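PDB 2Q18: 2-dehydro-3-deoxy-D-arabinonate dehydratase from Sulfolobus solfataricus, which dehydrates 2-dehydro-3-deoxy-D-arabinonate to 2,5-dioxopentanoate, a step in a pentose oxidation pathway that converts D-arabinonate to 2-oxoglutarate. Local coordinates for residues 22-27 and 41-46; 111-116 and 237-242; 206-211 and 272-277. All coordinates share one frame; numbering follows the deposited sequence.

Interaction 1. Residues 22-27 and 41-46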
loop_
_atom_site.group_PDB
_atom_site.type_symbol
_atom_site.label_atom_id
_atom_site.label_comp_id
_atom_site.label_asym_id
_atom_site.label_seq_id
_atom_site.Cartn_x
_atom_site.Cartn_y
_atom_site.Cartn_z
ATOM N N THR A 22 -19.148 -28.900 -0.398
ATOM C CA THR A 22 -17.947 -28.484 -1.127
ATOM C C THR A 22 -17.427 -27.158 -0.567
ATOM O O THR A 22 -18.205 -26.248 -0.256
ATOM C CB THR A 22 -18.180 -28.357 -2.652
ATOM O OG1 THR A 22 -19.188 -27.376 -2.909
ATOM C CG2 THR A 22 -18.609 -29.695 -3.259
ATOM N N ILE A 23 -16.108 -27.062 -0.437
ATOM C CA ILE A 23 -15.470 -25.880 0.132
ATOM C C ILE A 23 -14.719 -25.091 -0.939
ATOM O O ILE A 23 -13.928 -25.655 -1.704
ATOM C CB ILE A 23 -14.548 -26.254 1.317
ATOM C CG1 ILE A 23 -15.386 -26.890 2.435
ATOM C CG2 ILE A 23 -13.788 -25.029 1.843
ATOM C CD1 ILE A 23 -14.585 -27.588 3.474
ATOM N N ILE A 24 -14.991 -23.788 -0.987
ATOM C CA ILE A 24 -14.362 -22.877 -1.936
ATOM C C ILE A 24 -13.416 -21.908 -1.218
ATOM O O ILE A 24 -13.798 -21.266 -0.238
ATOM C CB ILE A 24 -15.425 -22.078 -2.740
ATOM C CG1 ILE A 24 -16.371 -23.036 -3.476
ATOM C CG2 ILE A 24 -14.757 -21.109 -3.732
ATOM C CD1 ILE A 24 -17.507 -22.342 -4.214
ATOM N N ARG A 25 -12.180 -21.826 -1.699
ATOM C CA ARG A 25 -11.246 -20.800 -1.248
ATOM C C ARG A 25 -11.551 -19.509 -1.994
ATOM O O ARG A 25 -11.525 -19.475 -3.230
ATOM C CB ARG A 25 -9.805 -21.230 -1.501
ATOM C CG ARG A 25 -8.776 -20.156 -1.192
ATOM C CD ARG A 25 -7.405 -20.761 -1.086
ATOM N NE ARG A 25 -6.369 -19.739 -0.992
ATOM C CZ ARG A 25 -5.140 -19.964 -0.542
ATOM N NH1 ARG A 25 -4.785 -21.179 -0.127
ATOM N NH2 ARG A 25 -4.264 -18.971 -0.498
ATOM N N LEU A 26 -11.838 -18.452 -1.237
ATOM C CA LEU A 26 -12.283 -17.184 -1.808
ATOM C C LEU A 26 -11.147 -16.363 -2.399
ATOM O O LEU A 26 -10.057 -16.290 -1.826
ATOM C CB LEU A 26 -13.027 -16.353 -0.756
ATOM C CG LEU A 26 -14.294 -16.951 -0.133
ATOM C CD1 LEU A 26 -14.991 -15.903 0.718
ATOM C CD2 LEU A 26 -15.238 -17.480 -1.197
ATOM N N ASP A 27 -11.423 -15.749 -3.549
ATOM C CA ASP A 27 -10.507 -14.805 -4.189
ATOM C C ASP A 27 -10.574 -13.430 -3.534
ATOM O O ASP A 27 -9.566 -12.734 -3.452
ATOM C CB ASP A 27 -10.857 -14.632 -5.669
ATOM C CG ASP A 27 -10.585 -15.869 -6.498
ATOM O OD1 ASP A 27 -9.885 -16.791 -6.030
ATOM O OD2 ASP A 27 -11.074 -15.905 -7.641
ATOM N N LYS A 41 -25.482 -13.987 -6.181
ATOM C CA LYS A 41 -25.062 -15.300 -5.658
ATOM C C LYS A 41 -23.791 -15.855 -6.313
ATOM O O LYS A 41 -23.525 -17.056 -6.259
ATOM C CB LYS A 41 -26.215 -16.318 -5.706
ATOM C CG LYS A 41 -27.472 -15.834 -4.999
ATOM C CD LYS A 41 -28.491 -16.936 -4.811
ATOM C CE LYS A 41 -29.669 -16.423 -3.992
ATOM N NZ LYS A 41 -30.562 -17.530 -3.549
ATOM N N GLU A 42 -23.003 -14.970 -6.917
ATOM C CA GLU A 42 -21.728 -15.358 -7.510
ATOM C C GLU A 42 -20.654 -15.460 -6.428
ATOM O O GLU A 42 -20.598 -14.634 -5.512
ATOM C CB GLU A 42 -21.313 -14.355 -8.586
ATOM C CG GLU A 42 -20.172 -14.825 -9.479
ATOM C CD GLU A 42 -19.761 -13.788 -10.512
ATOM O OE1 GLU A 42 -20.043 -12.584 -10.317
ATOM O OE2 GLU A 42 -19.143 -14.182 -11.524
ATOM N N VAL A 43 -19.818 -16.490 -6.535
ATOM C CA VAL A 43 -18.713 -16.705 -5.608
ATOM C C VAL A 43 -17.427 -16.904 -6.406
ATOM O O VAL A 43 -17.324 -17.835 -7.208
ATOM C CB VAL A 43 -18.946 -17.939 -4.691
ATOM C CG1 VAL A 43 -17.832 -18.058 -3.668
ATOM C CG2 VAL A 43 -20.289 -17.853 -3.984
ATOM N N LEU A 44 -16.452 -16.028 -6.186
ATOM C CA LEU A 44 -15.172 -16.130 -6.882
ATOM C C LEU A 44 -14.157 -16.913 -6.054
ATOM O O LEU A 44 -13.838 -16.531 -4.927
ATOM C CB LEU A 44 -14.624 -14.740 -7.232
ATOM C CG LEU A 44 -15.515 -13.790 -8.041
ATOM C CD1 LEU A 44 -14.886 -12.405 -8.111
ATOM C CD2 LEU A 44 -15.797 -14.333 -9.441
ATOM N N GLY A 45 -13.661 -18.010 -6.622
ATOM C CA GLY A 45 -12.664 -18.838 -5.956
ATOM C C GLY A 45 -12.532 -20.234 -6.531
ATOM O O GLY A 45 -13.183 -20.568 -7.527
ATOM N N ASP A 46 -11.682 -21.043 -5.901
ATOM C CA ASP A 46 -11.437 -22.419 -6.327
ATOM C C ASP A 46 -11.910 -23.418 -5.284
ATOM O O ASP A 46 -11.758 -23.185 -4.078
ATOM C CB ASP A 46 -9.945 -22.655 -6.571
ATOM C CG ASP A 46 -9.376 -21.775 -7.668
ATOM O OD1 ASP A 46 -10.087 -21.493 -8.658
ATOM O OD2 ASP A 46 -8.201 -21.382 -7.541
#

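Interaction 2. Residues 111-116 and 237-242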
loop_
_atom_site.group_PDB
_atom_site.type_symbol
_atom_site.label_atom_id
_atom_site.label_comp_id
_atom_site.label_asym_id
_atom_site.label_seq_id
_atom_site.Cartn_x
_atom_site.Cartn_y
_atom_site.Cartn_z
ATOM N N VAL A 111 -41.737 3.605 21.002
ATOM C CA VAL A 111 -41.529 3.464 19.557
ATOM C C VAL A 111 -40.040 3.297 19.223
ATOM O O VAL A 111 -39.691 2.560 18.304
ATOM C CB VAL A 111 -42.166 4.628 18.717
ATOM C CG1 VAL A 111 -43.686 4.700 18.936
ATOM C CG2 VAL A 111 -41.519 5.969 19.026
ATOM N N ARG A 112 -39.183 3.975 19.986
ATOM C CA ARG A 112 -37.736 3.962 19.758
ATOM C C ARG A 112 -37.055 2.812 20.508
ATOM O O ARG A 112 -37.083 2.774 21.741
ATOM C CB ARG A 112 -37.104 5.301 20.169
ATOM C CG ARG A 112 -35.595 5.386 19.894
ATOM C CD ARG A 112 -34.988 6.711 20.349
ATOM N NE ARG A 112 -35.604 7.854 19.672
ATOM C CZ ARG A 112 -35.250 8.313 18.473
ATOM N NH1 ARG A 112 -35.888 9.358 17.957
ATOM N NH2 ARG A 112 -34.266 7.742 17.789
ATOM N N PRO A 113 -36.435 1.879 19.764
ATOM C CA PRO A 113 -35.698 0.777 20.384
ATOM C C PRO A 113 -34.359 1.236 20.959
ATOM O O PRO A 113 -33.889 2.334 20.641
ATOM C CB PRO A 113 -35.467 -0.185 19.215
ATOM C CG PRO A 113 -35.399 0.698 18.017
ATOM C CD PRO A 113 -36.395 1.805 18.290
ATOM N N GLU A 114 -33.757 0.403 21.805
ATOM C CA GLU A 114 -32.415 0.663 22.301
ATOM C C GLU A 114 -31.384 0.259 21.249
ATOM O O GLU A 114 -31.438 -0.848 20.710
ATOM C CB GLU A 114 -32.158 -0.099 23.600
ATOM C CG GLU A 114 -30.790 0.183 24.214
ATOM C CD GLU A 114 -30.367 -0.864 25.219
ATOM O OE1 GLU A 114 -30.819 -2.019 25.106
ATOM O OE2 GLU A 114 -29.576 -0.527 26.120
ATOM N N ILE A 115 -30.463 1.174 20.956
ATOM C CA ILE A 115 -29.343 0.925 20.042
ATOM C C ILE A 115 -28.080 1.437 20.725
ATOM O O ILE A 115 -28.044 2.582 21.181
ATOM C CB ILE A 115 -29.532 1.675 18.684
ATOM C CG1 ILE A 115 -30.752 1.155 17.901
ATOM C CG2 ILE A 115 -28.254 1.635 17.827
ATOM C CD1 ILE A 115 -30.646 -0.277 17.376
ATOM N N PHE A 116 -27.053 0.592 20.813
ATOM C CA PHE A 116 -25.783 1.002 21.419
ATOM C C PHE A 116 -24.582 0.540 20.596
ATOM O O PHE A 116 -24.675 -0.430 19.850
ATOM C CB PHE A 116 -25.677 0.508 22.874
ATOM C CG PHE A 116 -25.790 -0.992 23.025
ATOM C CD1 PHE A 116 -24.651 -1.797 22.990
ATOM C CD2 PHE A 116 -27.031 -1.595 23.216
ATOM C CE1 PHE A 116 -24.749 -3.184 23.127
ATOM C CE2 PHE A 116 -27.142 -2.985 23.354
ATOM C CZ PHE A 116 -25.998 -3.779 23.309
ATOM N N ILE A 237 -32.452 -2.029 12.421
ATOM C CA ILE A 237 -31.594 -1.477 11.369
ATOM C C ILE A 237 -31.992 -0.033 11.042
ATOM O O ILE A 237 -31.127 0.838 10.937
ATOM C CB ILE A 237 -31.607 -2.346 10.084
ATOM C CG1 ILE A 237 -31.076 -3.756 10.378
ATOM C CG2 ILE A 237 -30.784 -1.681 8.974
ATOM C CD1 ILE A 237 -31.259 -4.741 9.234
ATOM N N GLN A 238 -33.299 0.208 10.903
ATOM C CA GLN A 238 -33.839 1.554 10.656
ATOM C C GLN A 238 -33.277 2.590 11.634
ATOM O O GLN A 238 -32.771 3.627 11.218
ATOM C CB GLN A 238 -35.378 1.539 10.705
ATOM C CG GLN A 238 -36.035 2.920 10.589
ATOM C CD GLN A 238 -37.549 2.919 10.838
ATOM O OE1 GLN A 238 -38.187 3.970 10.789
ATOM N NE2 GLN A 238 -38.123 1.748 11.106
ATOM N N TYR A 239 -33.357 2.301 12.929
ATOM C CA TYR A 239 -32.883 3.238 13.949
ATOM C C TYR A 239 -31.355 3.300 14.055
ATOM O O TYR A 239 -30.802 4.330 14.447
ATOM C CB TYR A 239 -33.529 2.945 15.308
ATOM C CG TYR A 239 -34.956 3.450 15.404
ATOM C CD1 TYR A 239 -36.017 2.712 14.873
ATOM C CD2 TYR A 239 -35.241 4.676 16.006
ATOM C CE1 TYR A 239 -37.331 3.182 14.952
ATOM C CE2 TYR A 239 -36.550 5.155 16.089
ATOM C CZ TYR A 239 -37.587 4.404 15.561
ATOM O OH TYR A 239 -38.877 4.877 15.639
ATOM N N LEU A 240 -30.684 2.202 13.703
ATOM C CA LEU A 240 -29.220 2.170 13.665
ATOM C C LEU A 240 -28.659 3.153 12.633
ATOM O O LEU A 240 -27.761 3.938 12.944
ATOM C CB LEU A 240 -28.702 0.753 13.369
ATOM C CG LEU A 240 -27.201 0.620 13.052
ATOM C CD1 LEU A 240 -26.345 1.110 14.214
ATOM C CD2 LEU A 240 -26.827 -0.810 12.672
ATOM N N ILE A 241 -29.194 3.100 11.415
ATOM C CA ILE A 241 -28.634 3.861 10.294
ATOM C C ILE A 241 -29.169 5.291 10.167
ATOM O O ILE A 241 -28.649 6.077 9.368
ATOM C CB ILE A 241 -28.769 3.099 8.941
ATOM C CG1 ILE A 241 -30.236 3.003 8.497
ATOM C CG2 ILE A 241 -28.110 1.721 9.040
ATOM C CD1 ILE A 241 -30.427 2.473 7.077
ATOM N N ARG A 242 -30.184 5.630 10.961
ATOM C CA ARG A 242 -30.776 6.971 10.924
ATOM C C ARG A 242 -29.754 8.049 11.270
ATOM O O ARG A 242 -29.255 8.097 12.397
ATOM C CB ARG A 242 -31.977 7.073 11.868
ATOM C CG ARG A 242 -32.649 8.444 11.844
ATOM C CD ARG A 242 -33.849 8.499 12.762
ATOM N NE ARG A 242 -34.967 7.700 12.261
ATOM C CZ ARG A 242 -36.138 7.585 12.884
ATOM N NH1 ARG A 242 -36.347 8.213 14.036
ATOM N NH2 ARG A 242 -37.097 6.838 12.355
#

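Interaction 3. Residues 206-211 and 272-277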
loop_
_atom_site.group_PDB
_atom_site.type_symbol
_atom_site.label_atom_id
_atom_site.label_comp_id
_atom_site.label_asym_id
_atom_site.label_seq_id
_atom_site.Cartn_x
_atom_site.Cartn_y
_atom_site.Cartn_z
ATOM N N LEU A 206 -35.775 -19.669 14.708
ATOM C CA LEU A 206 -34.481 -20.297 14.970
ATOM C C LEU A 206 -34.303 -20.530 16.462
ATOM O O LEU A 206 -34.650 -19.669 17.275
ATOM C CB LEU A 206 -33.328 -19.417 14.459
ATOM C CG LEU A 206 -33.275 -18.925 13.006
ATOM C CD1 LEU A 206 -32.191 -17.860 12.860
ATOM C CD2 LEU A 206 -33.047 -20.067 12.019
ATOM N N ASP A 207 -33.752 -21.687 16.817
ATOM C CA ASP A 207 -33.465 -21.996 18.216
ATOM C C ASP A 207 -32.088 -21.485 18.618
ATOM O O ASP A 207 -31.101 -21.726 17.922
ATOM C CB ASP A 207 -33.573 -23.502 18.474
ATOM C CG ASP A 207 -35.004 -24.008 18.377
ATOM O OD1 ASP A 207 -35.869 -23.515 19.141
ATOM O OD2 ASP A 207 -35.263 -24.900 17.535
ATOM N N ILE A 208 -32.038 -20.772 19.738
ATOM C CA ILE A 208 -30.785 -20.305 20.320
ATOM C C ILE A 208 -30.591 -21.024 21.649
ATOM O O ILE A 208 -31.478 -20.994 22.504
ATOM C CB ILE A 208 -30.779 -18.768 20.546
ATOM C CG1 ILE A 208 -31.076 -18.023 19.235
ATOM C CG2 ILE A 208 -29.447 -18.312 21.171
ATOM C CD1 ILE A 208 -31.181 -16.511 19.378
ATOM N N THR A 209 -29.446 -21.683 21.811
ATOM C CA THR A 209 -29.139 -22.396 23.049
ATOM C C THR A 209 -27.822 -21.899 23.623
ATOM O O THR A 209 -26.812 -21.861 22.919
ATOM C CB THR A 209 -29.057 -23.926 22.823
ATOM O OG1 THR A 209 -30.234 -24.374 22.137
ATOM C CG2 THR A 209 -28.918 -24.677 24.152
ATOM N N LEU A 210 -27.851 -21.506 24.895
ATOM C CA LEU A 210 -26.648 -21.139 25.633
ATOM C C LEU A 210 -26.267 -22.221 26.646
ATOM O O LEU A 210 -27.125 -22.734 27.374
ATOM C CB LEU A 210 -26.840 -19.802 26.362
ATOM C CG LEU A 210 -25.802 -19.388 27.419
ATOM C CD1 LEU A 210 -24.446 -19.060 26.796
ATOM C CD2 LEU A 210 -26.296 -18.218 28.258
ATOM N N LYS A 211 -24.976 -22.548 26.681
ATOM C CA LYS A 211 -24.404 -23.408 27.712
ATOM C C LYS A 211 -23.154 -22.758 28.281
ATOM O O LYS A 211 -22.288 -22.291 27.532
ATOM C CB LYS A 211 -24.050 -24.786 27.149
ATOM C CG LYS A 211 -25.247 -25.679 26.888
ATOM C CD LYS A 211 -24.894 -26.880 26.016
ATOM C CE LYS A 211 -24.039 -27.899 26.753
ATOM N NZ LYS A 211 -23.839 -29.137 25.937
ATOM N N VAL A 272 -18.073 -20.992 27.150
ATOM C CA VAL A 272 -19.377 -20.517 26.706
ATOM C C VAL A 272 -19.660 -21.080 25.321
ATOM O O VAL A 272 -18.869 -20.900 24.390
ATOM C CB VAL A 272 -19.450 -18.964 26.703
ATOM C CG1 VAL A 272 -20.795 -18.478 26.162
ATOM C CG2 VAL A 272 -19.207 -18.417 28.102
ATOM N N GLU A 273 -20.787 -21.774 25.196
ATOM C CA GLU A 273 -21.184 -22.384 23.939
ATOM C C GLU A 273 -22.553 -21.863 23.562
ATOM O O GLU A 273 -23.486 -21.917 24.366
ATOM C CB GLU A 273 -21.219 -23.911 24.058
ATOM C CG GLU A 273 -19.950 -24.529 24.647
ATOM C CD GLU A 273 -20.050 -26.043 24.834
ATOM O OE1 GLU A 273 -21.131 -26.624 24.588
ATOM O OE2 GLU A 273 -19.035 -26.656 25.230
ATOM N N ILE A 274 -22.668 -21.344 22.341
ATOM C CA ILE A 274 -23.929 -20.798 21.851
ATOM C C ILE A 274 -24.262 -21.419 20.508
ATOM O O ILE A 274 -23.482 -21.326 19.557
ATOM C CB ILE A 274 -23.907 -19.246 21.740
ATOM C CG1 ILE A 274 -23.564 -18.617 23.094
ATOM C CG2 ILE A 274 -25.258 -18.726 21.230
ATOM C CD1 ILE A 274 -23.024 -17.199 23.018
ATOM N N THR A 275 -25.426 -22.059 20.448
ATOM C CA THR A 275 -25.881 -22.725 19.247
ATOM C C THR A 275 -27.068 -21.972 18.662
ATOM O O THR A 275 -27.971 -21.560 19.393
ATOM C CB THR A 275 -26.281 -24.192 19.547
ATOM O OG1 THR A 275 -25.203 -24.847 20.224
ATOM C CG2 THR A 275 -26.603 -24.956 18.265
ATOM N N ILE A 276 -27.041 -21.769 17.346
ATOM C CA ILE A 276 -28.192 -21.236 16.622
ATOM C C ILE A 276 -28.466 -22.124 15.419
ATOM O O ILE A 276 -27.540 -22.507 14.700
ATOM C CB ILE A 276 -27.998 -19.754 16.184
ATOM C CG1 ILE A 276 -27.805 -18.851 17.411
ATOM C CG2 ILE A 276 -29.194 -19.279 15.339
ATOM C CD1 ILE A 276 -27.771 -17.352 17.114
ATOM N N SER A 277 -29.741 -22.461 15.219
ATOM C CA SER A 277 -30.183 -23.265 14.080
ATOM C C SER A 277 -29.649 -22.714 12.761
ATOM O O SER A 277 -29.715 -21.503 12.514
ATOM C CB SER A 277 -31.715 -23.312 14.014
ATOM O OG SER A 277 -32.281 -23.682 15.256
HETATM O O HOH W 1 -30.140 -23.927 19.530
HETATM O O HOH W 2 -24.889 -24.511 22.744
#

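Interaction 1. Residues 22-27 and 41-46
Arg-25 and Asp-46 form an antiparallel hydrogen-bonded pair. Arg-25 N donates to Asp-46 O at 2.8 Å. Asp-46 N returns a bond to Arg-25 O at 3.1 Å. A third bond runs from Asp-27 N to Leu-44 O at 2.9 Å. It is nearly straight, 172° at the hydrogen, but the donor sits above the carbonyl plane. Gly-45 lies between these bonds, its CA 3.0 Å from Arg-25 O. A CB here would clash with that oxygen. Val-43 points toward strand 23-26, and its CG1, anti to the backbone N (chi1 -175°), meets Leu-26 CD2 at 3.6 Å. The arrangement is a strand-helix-strand unit near the N terminus, with strands 23-26 and 45-49 antiparallel. Helix 30-40 joins them and packs Ala-33 on Leu-26 and Tyr-37 on Val-43. The extended Arg-25 chain leads away to Asp-27 and Asp-46 of a second subunit, with salt bridges to both. Arg-25 of that subunit reaches back to the same two aspartates, and its Tyr-15 is a polar partner of Asp-46. Asp-27 OD1 and Asp-46 OD2 are 5.1 Å apart. The incoming arginine, with Lys-8 of the same subunit on Asp-27, probably offsets their charge at the subunit interface.

Interaction 2. Residues 111-116 and 237-242
Tyr-239 packs on Arg-112, Pro-113 and Ile-115, and so joins the last turn of helix 233-241 to the lead-in of strand 114-119 in the FAH-family fold. Its ring is the centre of the contact. Pro-113 CD lies over one face, 3.5 Å from the ring centroid and 10° off the normal, a CH-pi contact. Over the opposite face lies Arg-242 NH2, 4.0 Å above the Tyr-239 ring plane and offset toward the rim. Arg-112 approaches from the rim. Its chain bends at chi3 (-60°), which brings the guanidinium round to the ring with the two planes almost perpendicular, 89° apart. The aliphatic part of Arg-112 joins in, with CG 3.9 Å from Tyr-239 CE2. Ile-115 packs at the base of the tyrosine. Its CG1 branch meets Tyr-239 CB at 4.2 Å. Its CG2 branch meets Leu-240 CD1 at 4.1 Å, and the two chains cross at about a right angle. Trp-77 of strand 76-80 touches both Ile-115 and Leu-240 and continues the apolar layer. The guanidinium groups of Arg-112 and Arg-242 reach a third subunit. Arg-112 NH1 and Arg-242 NH1 both form salt bridges with Asp-136 of that subunit, so the two arginines are gathered round one carboxylate. Gln-180 OE1 of the same neighbour accepts a hydrogen bond from Arg-112 NH2. The contact thus borders a tetramer interface. Pro-113 lies about 8 Å, side chain to side chain, from the substrate-binding Ile-81. Arg-112 NH2 stands near the plane of the Tyr-239 ring, at its edge, 3.7 Å from CD2.

Interaction 3. Residues 206-211 and 272-277
Ile-208 and Ile-276 lie side by side and point the same way from a pair of antiparallel strands. Their CG1 atoms meet at 3.8 Å. The other branch of Ile-276, CG2, touches Leu-206 CD1 at 4.1 Å, so this isoleucine bridges two side chains of the opposite segment. Farther along, Leu-210 is the bump. With CG anti to the backbone N (chi1 168°), its CD1 leans across into the groove between Val-272 CG1 and Ile-274 CG1, 3.8 Å from each. With an alanine in place of Ile-276, Ile-208 CG1 and Leu-206 CD1 would probably lose their contact across the strands, and a gap would be likely to open in the apolar row. The row is covered by Pro-144, which touches Ile-208, Leu-210 and Ile-274, and by Ile-161, which touches Ile-274 and Ile-276. The other face is polar. Thr-209 and Thr-275 form a hydrogen-bonded pair, and two waters sit beside them. One joins Thr-209 OG1 to Thr-275 O. The second joins Thr-275 OG1 to Thr-209 O. Thr-275 OG1 is also hydrogen-bonded to Thr-281 OG1. Beyond them, Lys-211 and Glu-273 are also a hydrogen-bonded backbone pair, and Lys-211 NZ and Glu-273 OE1 make a long salt bridge of 3.9 Å. At the other end the strand pairing is extended by a side chain: Asp-207 N donates to Ser-277 OG at 2.9 Å, while Ser-277 N donates to Asp-207 O. The apolar face leans on strands 140-150 and 156-167, which carry the magnesium ligands Glu-143, Glu-145 and Asp-164. Ile-208 is about 6 Å, between side chains, from Glu-145. This is an antiparallel two-strand pairing inside a mixed sheet of the FAH-family fold, packed against the strands that carry the metal ligands.

From the N terminus, interaction 1 comes first. It closes a short loop round helix 30-40 and pairs strands 23-26 and 45-49. It is complete before the others begin. Interaction 2 opens at 111-116. The first half of interaction 3, 206-211, follows before 237-242 closes interaction 2. Segment 272-277 then closes interaction 3. These two therefore cross, and both belong to the part of the chain that matches the fumarylacetoacetate hydrolase family. Interaction 2 ties helix 233-241 to strand 114-119. Interaction 3 joins neighbouring strands of the mixed sheet that includes strands 217-225 and 280-288. The contacts do not touch. The centres of interactions 2 and 3 are about 25 Å apart, those of 1 and 2 about 34 Å.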